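Local coordinates for protein glcnac-alpha-1,4-gal-releasing endo-beta-galactosidase (Clostridium perfringens, PDB 1UPS) that probably hydrolyses O-glycosidic bonds as a calcium-binding endo-beta-galactosidase of glycoside hydrolase family 16, releasing GlcNAc-alpha-1,4-Gal from glycans, at residues T408-T411 with S412-Q415; M99-K103 with S104-N108. One frame throughout, in Å; residues are numbered along the deposited sequence.

Along the chain from its N terminus, contact 2 comes first: residues 99-108 leave strand 94-99, pass through the short strand 101-102 and close a tight turn in the loop leading to strand 121-122, in the family 16 part of the chain, packed by F101 and I106 against strand 145-152 of the six-stranded sheet. Contact 1 follows much later, where residues 408-415 close the loop between strands 401-403 and 414-419 in the C-terminal part, probably a ricin-like beta-trefoil. The two are in series, without nesting or crossing. The centres of contact 1 and contact 2 lie about 44 Å apart, across the chain's centre. In each, the segments are continuous in sequence, so both are local turns.

Contact 1 of 2, residues T408-T411 with S412-Q415; sequences TYWT and SQWQ
S412 places its OG between its own backbone N and carbonyl carbon (chi1 76°), a rotation that turns the hydroxyl back along the chain to Y409 O, while Q413 has CG beside its backbone N and an extended chain beyond, which carries its amide back toward T408 and the W410 ring. The serine grips Y409 O twice. S412 OG donates to Y409 O at 2.8 Å, lying in the carbonyl plane, and S412 N donates to the same Y409 O at 2.9 Å from 48° above that plane, so the two donors reach the oxygen from distinct directions. One residue on, Q413 N bonds to W410 O at 3.1 Å, again from above the carbonyl plane. These successive i to i+3 bonds are the evidence for a short 3-10 turn, which delivers the chain into strand 414-419, the last strand of what is probably a ricin-type beta-trefoil; that strand pairs antiparallel with strand 291-296. Q413 CG rests 3.6 Å from Y409 O, and Q413 NE2 comes within 3.8 Å of T408 C on its way to a hydrogen bond with N407 O. Q413 OE1 approaches W410 CD1 obliquely at 4.0 Å, with the amide and indole planes 39° apart. The Q413 amide is held at both ends, OE1 by R297 and NE2 by N407 O, which limits its rotation; R297 also makes a cation-pi contact with W410. At the buried side of the turn, W414 CZ2 lies 3.9 Å from T411 O, and W414 NE1 bonds to I391 O.

Contact 2 of 2, residues M99-K103 with S104-N108; sequences MSFDK and SWIHN
F101 meets I106 through CE2 and CZ of its ring: CE2 lies 3.7 Å from I106 CG2, and the methyl approaches obliquely. With CG held between the backbone N and carbonyl carbon, the ring turns in toward the following loop, and M99 CB sits over one face, 4.1 Å above the plane and offset toward the rim. V151 of strand 145-152 touches both F101 and I106, joining this apolar cluster to the six-stranded sheet. The other branch of the isoleucine serves K103: I106 CG1 packs 3.7 Å from K103 CB and 3.4 Å from K103 O. Beyond CB the lysine chain stays extended until it bends at its last torsion, which brings NZ to a water. That water accepts from K103 NZ at 3.0 Å and donates to S104 O at 2.7 Å, bridging lysine end and turn backbone. M153 O and N158 OD1 also bond to NZ, so the buried ammonium is well supplied with acceptors. S104 is extended (phi -57°, psi 147°) and W105 takes a positive phi of 71°. These backbone angles, and not a hydrogen bond from I106 N to K103 O, define K103-I106 as a type II beta turn, here closing the end of strand 101-102 beside the family 16 beta-sandwich.

Contact 1 of 2, residues T408-T411 with S412-Q415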
ATOM      1  N   THR A 408     -17.441   7.498   9.865  1.00 13.14           N
ATOM      2  CA  THR A 408     -17.505   8.968   9.843  1.00 13.35           C
ATOM      3  C   THR A 408     -17.757   9.611  11.206  1.00 12.48           C
ATOM      4  O   THR A 408     -17.733  10.847  11.309  1.00 12.04           O
ATOM      5  CB  THR A 408     -18.610   9.427   8.889  1.00 13.81           C
ATOM      6  OG1 THR A 408     -19.817   8.736   9.234  1.00 14.05           O
ATOM      7  CG2 THR A 408     -18.323   8.963   7.460  1.00 15.86           C
ATOM      8  N   TYR A 409     -18.035   8.804  12.234  1.00 11.65           N
ATOM      9  CA  TYR A 409     -18.271   9.349  13.583  1.00 11.65           C
ATOM     10  C   TYR A 409     -16.954   9.795  14.222  1.00 11.31           C
ATOM     11  O   TYR A 409     -16.067   8.980  14.443  1.00 12.71           O
ATOM     12  CB  TYR A 409     -18.992   8.331  14.500  1.00 11.29           C
ATOM     13  CG  TYR A 409     -20.503   8.369  14.356  1.00 11.44           C
ATOM     14  CD1 TYR A 409     -21.102   8.470  13.089  1.00 11.16           C
ATOM     15  CD2 TYR A 409     -21.332   8.330  15.474  1.00 12.38           C
ATOM     16  CE1 TYR A 409     -22.487   8.526  12.953  1.00 11.37           C
ATOM     17  CE2 TYR A 409     -22.728   8.385  15.351  1.00 10.15           C
ATOM     18  CZ  TYR A 409     -23.297   8.484  14.080  1.00 10.97           C
ATOM     19  OH  TYR A 409     -24.667   8.548  13.942  1.00  9.58           O
ATOM     20  N   TRP A 410     -16.838  11.083  14.525  1.00 11.20           N
ATOM     21  CA  TRP A 410     -15.581  11.613  15.059  1.00 11.08           C
ATOM     22  C   TRP A 410     -15.227  11.060  16.450  1.00 10.82           C
ATOM     23  O   TRP A 410     -14.055  11.036  16.822  1.00 10.94           O
ATOM     24  CB  TRP A 410     -15.609  13.135  15.098  1.00 10.99           C
ATOM     25  CG  TRP A 410     -15.547  13.837  13.760  1.00 12.07           C
ATOM     26  CD1 TRP A 410     -15.703  13.297  12.507  1.00 13.74           C
ATOM     27  CD2 TRP A 410     -15.312  15.230  13.566  1.00 15.28           C
ATOM     28  NE1 TRP A 410     -15.583  14.280  11.551  1.00 15.06           N
ATOM     29  CE2 TRP A 410     -15.338  15.477  12.176  1.00 15.17           C
ATOM     30  CE3 TRP A 410     -15.083  16.309  14.437  1.00 15.16           C
ATOM     31  CZ2 TRP A 410     -15.136  16.752  11.634  1.00 16.84           C
ATOM     32  CZ3 TRP A 410     -14.881  17.583  13.896  1.00 17.25           C
ATOM     33  CH2 TRP A 410     -14.910  17.788  12.511  1.00 18.02           C
ATOM     34  N   THR A 411     -16.215  10.589  17.216  1.00 11.06           N
ATOM     35  CA  THR A 411     -15.895   9.928  18.489  1.00 11.31           C
ATOM     36  C   THR A 411     -15.164   8.602  18.285  1.00 11.40           C
ATOM     37  O   THR A 411     -14.641   8.034  19.253  1.00 11.96           O
ATOM     38  CB  THR A 411     -17.149   9.649  19.317  1.00 11.90           C
ATOM     39  OG1 THR A 411     -18.070   8.895  18.518  1.00 13.25           O
ATOM     40  CG2 THR A 411     -17.900  10.960  19.650  1.00 11.12           C
ATOM     41  N   SER A 412     -15.156   8.086  17.054  1.00 10.95           N
ATOM     42  CA  SER A 412     -14.407   6.857  16.762  1.00 10.71           C
ATOM     43  C   SER A 412     -13.072   7.103  16.038  1.00 10.84           C
ATOM     44  O   SER A 412     -12.403   6.144  15.597  1.00 11.04           O
ATOM     45  CB  SER A 412     -15.263   5.856  15.945  1.00 10.48           C
ATOM     46  OG  SER A 412     -15.361   6.239  14.569  1.00 10.78           O
ATOM     47  N   GLN A 413     -12.695   8.370  15.909  1.00 10.49           N
ATOM     48  CA  GLN A 413     -11.504   8.757  15.163  1.00 10.73           C
ATOM     49  C   GLN A 413     -10.459   9.290  16.141  1.00 11.32           C
ATOM     50  O   GLN A 413     -10.799  10.083  17.043  1.00 10.90           O
ATOM     51  CB  GLN A 413     -11.858   9.820  14.113  1.00 11.35           C
ATOM     52  CG  GLN A 413     -12.745   9.277  13.005  1.00  9.48           C
ATOM     53  CD  GLN A 413     -12.993  10.277  11.882  1.00 12.53           C
ATOM     54  OE1 GLN A 413     -12.333  11.321  11.797  1.00 12.50           O
ATOM     55  NE2 GLN A 413     -13.946   9.954  11.002  1.00 12.96           N
ATOM     56  N   TRP A 414      -9.217   8.832  15.961  1.00 11.10           N
ATOM     57  CA  TRP A 414      -8.131   9.050  16.928  1.00 11.89           C
ATOM     58  C   TRP A 414      -6.871   9.576  16.267  1.00 12.63           C
ATOM     59  O   TRP A 414      -6.582   9.263  15.110  1.00 11.58           O
ATOM     60  CB  TRP A 414      -7.795   7.730  17.629  1.00 11.90           C
ATOM     61  CG  TRP A 414      -8.976   7.162  18.304  1.00 11.97           C
ATOM     62  CD1 TRP A 414      -9.866   6.255  17.782  1.00 10.53           C
ATOM     63  CD2 TRP A 414      -9.457   7.499  19.598  1.00 11.10           C
ATOM     64  NE1 TRP A 414     -10.849   5.978  18.700  1.00 11.92           N
ATOM     65  CE2 TRP A 414     -10.627   6.733  19.825  1.00 11.34           C
ATOM     66  CE3 TRP A 414      -9.002   8.346  20.619  1.00 10.86           C
ATOM     67  CZ2 TRP A 414     -11.351   6.802  21.019  1.00 11.91           C
ATOM     68  CZ3 TRP A 414      -9.716   8.415  21.801  1.00 11.14           C
ATOM     69  CH2 TRP A 414     -10.881   7.653  21.994  1.00 11.57           C
ATOM     70  N   GLN A 415      -6.105  10.367  17.021  1.00 13.30           N
ATOM     71  CA  GLN A 415      -4.819  10.862  16.557  1.00 14.25           C
ATOM     72  C   GLN A 415      -3.737  10.214  17.409  1.00 13.46           C
ATOM     73  O   GLN A 415      -3.749  10.381  18.618  1.00 13.30           O
ATOM     74  CB  GLN A 415      -4.778  12.388  16.771  1.00 15.59           C
ATOM     75  CG  GLN A 415      -4.113  13.162  15.705  1.00 19.24           C
ATOM     76  CD  GLN A 415      -4.095  14.671  15.984  1.00 22.21           C
ATOM     77  OE1 GLN A 415      -4.946  15.208  16.710  1.00 22.92           O
ATOM     78  NE2 GLN A 415      -3.133  15.350  15.390  1.00 23.16           N
TER

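Contact 2 of 2, residues M99-K103 with S104-N108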
ATOM      1  N   MET A  99       9.226  -2.006 -17.615  1.00 10.20           N
ATOM      2  CA  MET A  99       9.816  -2.453 -16.353  1.00 10.15           C
ATOM      3  C   MET A  99      11.132  -1.750 -16.126  1.00 10.06           C
ATOM      4  O   MET A  99      11.818  -1.446 -17.085  1.00 10.61           O
ATOM      5  CB  MET A  99      10.073  -3.963 -16.366  1.00 10.37           C
ATOM      6  CG  MET A  99       8.907  -4.827 -16.860  1.00 10.22           C
ATOM      7  SD  MET A  99       9.058  -6.551 -16.369  1.00 11.43           S
ATOM      8  CE  MET A  99      10.675  -6.985 -17.173  1.00 10.66           C
ATOM      9  N   SER A 100      11.481  -1.501 -14.861  1.00 10.88           N
ATOM     10  CA  SER A 100      12.752  -0.839 -14.517  1.00 10.93           C
ATOM     11  C   SER A 100      13.940  -1.817 -14.362  1.00 11.10           C
ATOM     12  O   SER A 100      14.958  -1.477 -13.755  1.00 11.78           O
ATOM     13  CB  SER A 100      12.589   0.012 -13.245  1.00 11.29           C
ATOM     14  OG  SER A 100      12.548  -0.811 -12.082  1.00 10.87           O
ATOM     15  N   PHE A 101      13.810  -3.013 -14.929  1.00 11.96           N
ATOM     16  CA  PHE A 101      14.836  -4.065 -14.822  1.00 11.88           C
ATOM     17  C   PHE A 101      14.580  -5.106 -15.916  1.00 11.76           C
ATOM     18  O   PHE A 101      13.523  -5.101 -16.576  1.00 11.16           O
ATOM     19  CB  PHE A 101      14.749  -4.760 -13.450  1.00 11.82           C
ATOM     20  CG  PHE A 101      13.439  -5.470 -13.243  1.00 13.13           C
ATOM     21  CD1 PHE A 101      12.322  -4.766 -12.791  1.00 12.69           C
ATOM     22  CD2 PHE A 101      13.303  -6.817 -13.595  1.00 12.76           C
ATOM     23  CE1 PHE A 101      11.075  -5.411 -12.668  1.00 14.33           C
ATOM     24  CE2 PHE A 101      12.067  -7.475 -13.466  1.00 14.69           C
ATOM     25  CZ  PHE A 101      10.950  -6.762 -12.999  1.00 13.48           C
ATOM     26  N   ASP A 102      15.544  -6.002 -16.091  1.00 11.26           N
ATOM     27  CA  ASP A 102      15.398  -7.150 -16.982  1.00 11.80           C
ATOM     28  C   ASP A 102      16.306  -8.200 -16.373  1.00 11.87           C
ATOM     29  O   ASP A 102      17.523  -8.025 -16.352  1.00 12.19           O
ATOM     30  CB  ASP A 102      15.843  -6.753 -18.392  1.00 12.19           C
ATOM     31  CG  ASP A 102      15.635  -7.845 -19.426  1.00 14.00           C
ATOM     32  OD1 ASP A 102      15.985  -7.588 -20.613  1.00 15.49           O
ATOM     33  OD2 ASP A 102      15.143  -8.964 -19.172  1.00 13.84           O
ATOM     34  N   LYS A 103      15.726  -9.275 -15.851  1.00 11.88           N
ATOM     35  CA  LYS A 103      16.507 -10.211 -15.053  1.00 11.91           C
ATOM     36  C   LYS A 103      15.856 -11.590 -15.080  1.00 12.03           C
ATOM     37  O   LYS A 103      14.632 -11.696 -14.982  1.00 11.35           O
ATOM     38  CB  LYS A 103      16.651  -9.696 -13.600  1.00 11.55           C
ATOM     39  CG  LYS A 103      17.645 -10.503 -12.734  1.00 11.42           C
ATOM     40  CD  LYS A 103      17.922  -9.772 -11.415  1.00 11.35           C
ATOM     41  CE  LYS A 103      18.985 -10.464 -10.541  1.00 14.50           C
ATOM     42  NZ  LYS A 103      18.407 -11.569  -9.732  1.00 15.70           N
ATOM     43  N   SER A 104      16.682 -12.633 -15.202  1.00 12.06           N
ATOM     44  CA  SER A 104      16.189 -14.015 -15.224  1.00 12.13           C
ATOM     45  C   SER A 104      15.367 -14.349 -13.972  1.00 11.57           C
ATOM     46  O   SER A 104      15.657 -13.851 -12.882  1.00 11.00           O
ATOM     47  CB  SER A 104      17.361 -15.008 -15.309  1.00 12.62           C
ATOM     48  OG  SER A 104      17.961 -14.997 -16.593  1.00 14.09           O
ATOM     49  N   TRP A 105      14.363 -15.212 -14.149  1.00 11.42           N
ATOM     50  CA  TRP A 105      13.606 -15.843 -13.062  1.00 10.44           C
ATOM     51  C   TRP A 105      12.660 -14.924 -12.268  1.00 10.34           C
ATOM     52  O   TRP A 105      11.949 -15.403 -11.386  1.00 10.12           O
ATOM     53  CB  TRP A 105      14.550 -16.571 -12.080  1.00 11.04           C
ATOM     54  CG  TRP A 105      15.186 -17.811 -12.641  1.00 11.99           C
ATOM     55  CD1 TRP A 105      16.498 -17.992 -12.969  1.00 13.45           C
ATOM     56  CD2 TRP A 105      14.527 -19.050 -12.903  1.00 13.93           C
ATOM     57  NE1 TRP A 105      16.697 -19.273 -13.432  1.00 14.66           N
ATOM     58  CE2 TRP A 105      15.501 -19.946 -13.403  1.00 15.40           C
ATOM     59  CE3 TRP A 105      13.206 -19.495 -12.772  1.00 14.19           C
ATOM     60  CZ2 TRP A 105      15.195 -21.266 -13.775  1.00 16.37           C
ATOM     61  CZ3 TRP A 105      12.898 -20.816 -13.144  1.00 15.38           C
ATOM     62  CH2 TRP A 105      13.895 -21.677 -13.639  1.00 16.86           C
ATOM     63  N   ILE A 106      12.612 -13.635 -12.599  1.00  9.75           N
ATOM     64  CA  ILE A 106      11.824 -12.704 -11.774  1.00 10.11           C
ATOM     65  C   ILE A 106      10.305 -12.948 -11.844  1.00 10.19           C
ATOM     66  O   ILE A 106       9.725 -12.998 -12.936  1.00 10.05           O
ATOM     67  CB  ILE A 106      12.139 -11.228 -12.110  1.00 10.00           C
ATOM     68  CG1 ILE A 106      13.624 -10.920 -11.833  1.00 10.14           C
ATOM     69  CG2 ILE A 106      11.230 -10.314 -11.257  1.00 10.17           C
ATOM     70  CD1 ILE A 106      14.087 -11.211 -10.358  1.00  9.75           C
ATOM     71  N   HIS A 107       9.681 -13.068 -10.671  1.00 11.16           N
ATOM     72  CA  HIS A 107       8.209 -13.099 -10.551  1.00 11.34           C
ATOM     73  C   HIS A 107       7.592 -14.277 -11.323  1.00 11.74           C
ATOM     74  O   HIS A 107       6.888 -14.100 -12.350  1.00 11.44           O
ATOM     75  CB  HIS A 107       7.561 -11.762 -10.964  1.00 11.38           C
ATOM     76  CG  HIS A 107       6.091 -11.708 -10.662  1.00 10.93           C
ATOM     77  ND1 HIS A 107       5.601 -11.709  -9.374  1.00 11.30           N
ATOM     78  CD2 HIS A 107       5.011 -11.697 -11.480  1.00 11.11           C
ATOM     79  CE1 HIS A 107       4.278 -11.711  -9.410  1.00 11.77           C
ATOM     80  NE2 HIS A 107       3.896 -11.683 -10.676  1.00 11.96           N
ATOM     81  N   ASN A 108       7.869 -15.464 -10.798  1.00 11.32           N
ATOM     82  CA  ASN A 108       7.391 -16.721 -11.378  1.00 11.71           C
ATOM     83  C   ASN A 108       5.957 -17.041 -10.966  1.00 12.11           C
ATOM     84  O   ASN A 108       5.698 -17.986 -10.207  1.00 12.65           O
ATOM     85  CB  ASN A 108       8.344 -17.870 -11.024  1.00 11.08           C
ATOM     86  CG  ASN A 108       8.191 -19.049 -11.960  1.00 11.79           C
ATOM     87  OD1 ASN A 108       7.342 -19.017 -12.863  1.00 10.50           O
ATOM     88  ND2 ASN A 108       9.033 -20.073 -11.790  1.00 12.97           N
TER
HETATM   89  O   HOH W   1      18.056 -13.717 -11.742  1.00 20.86           O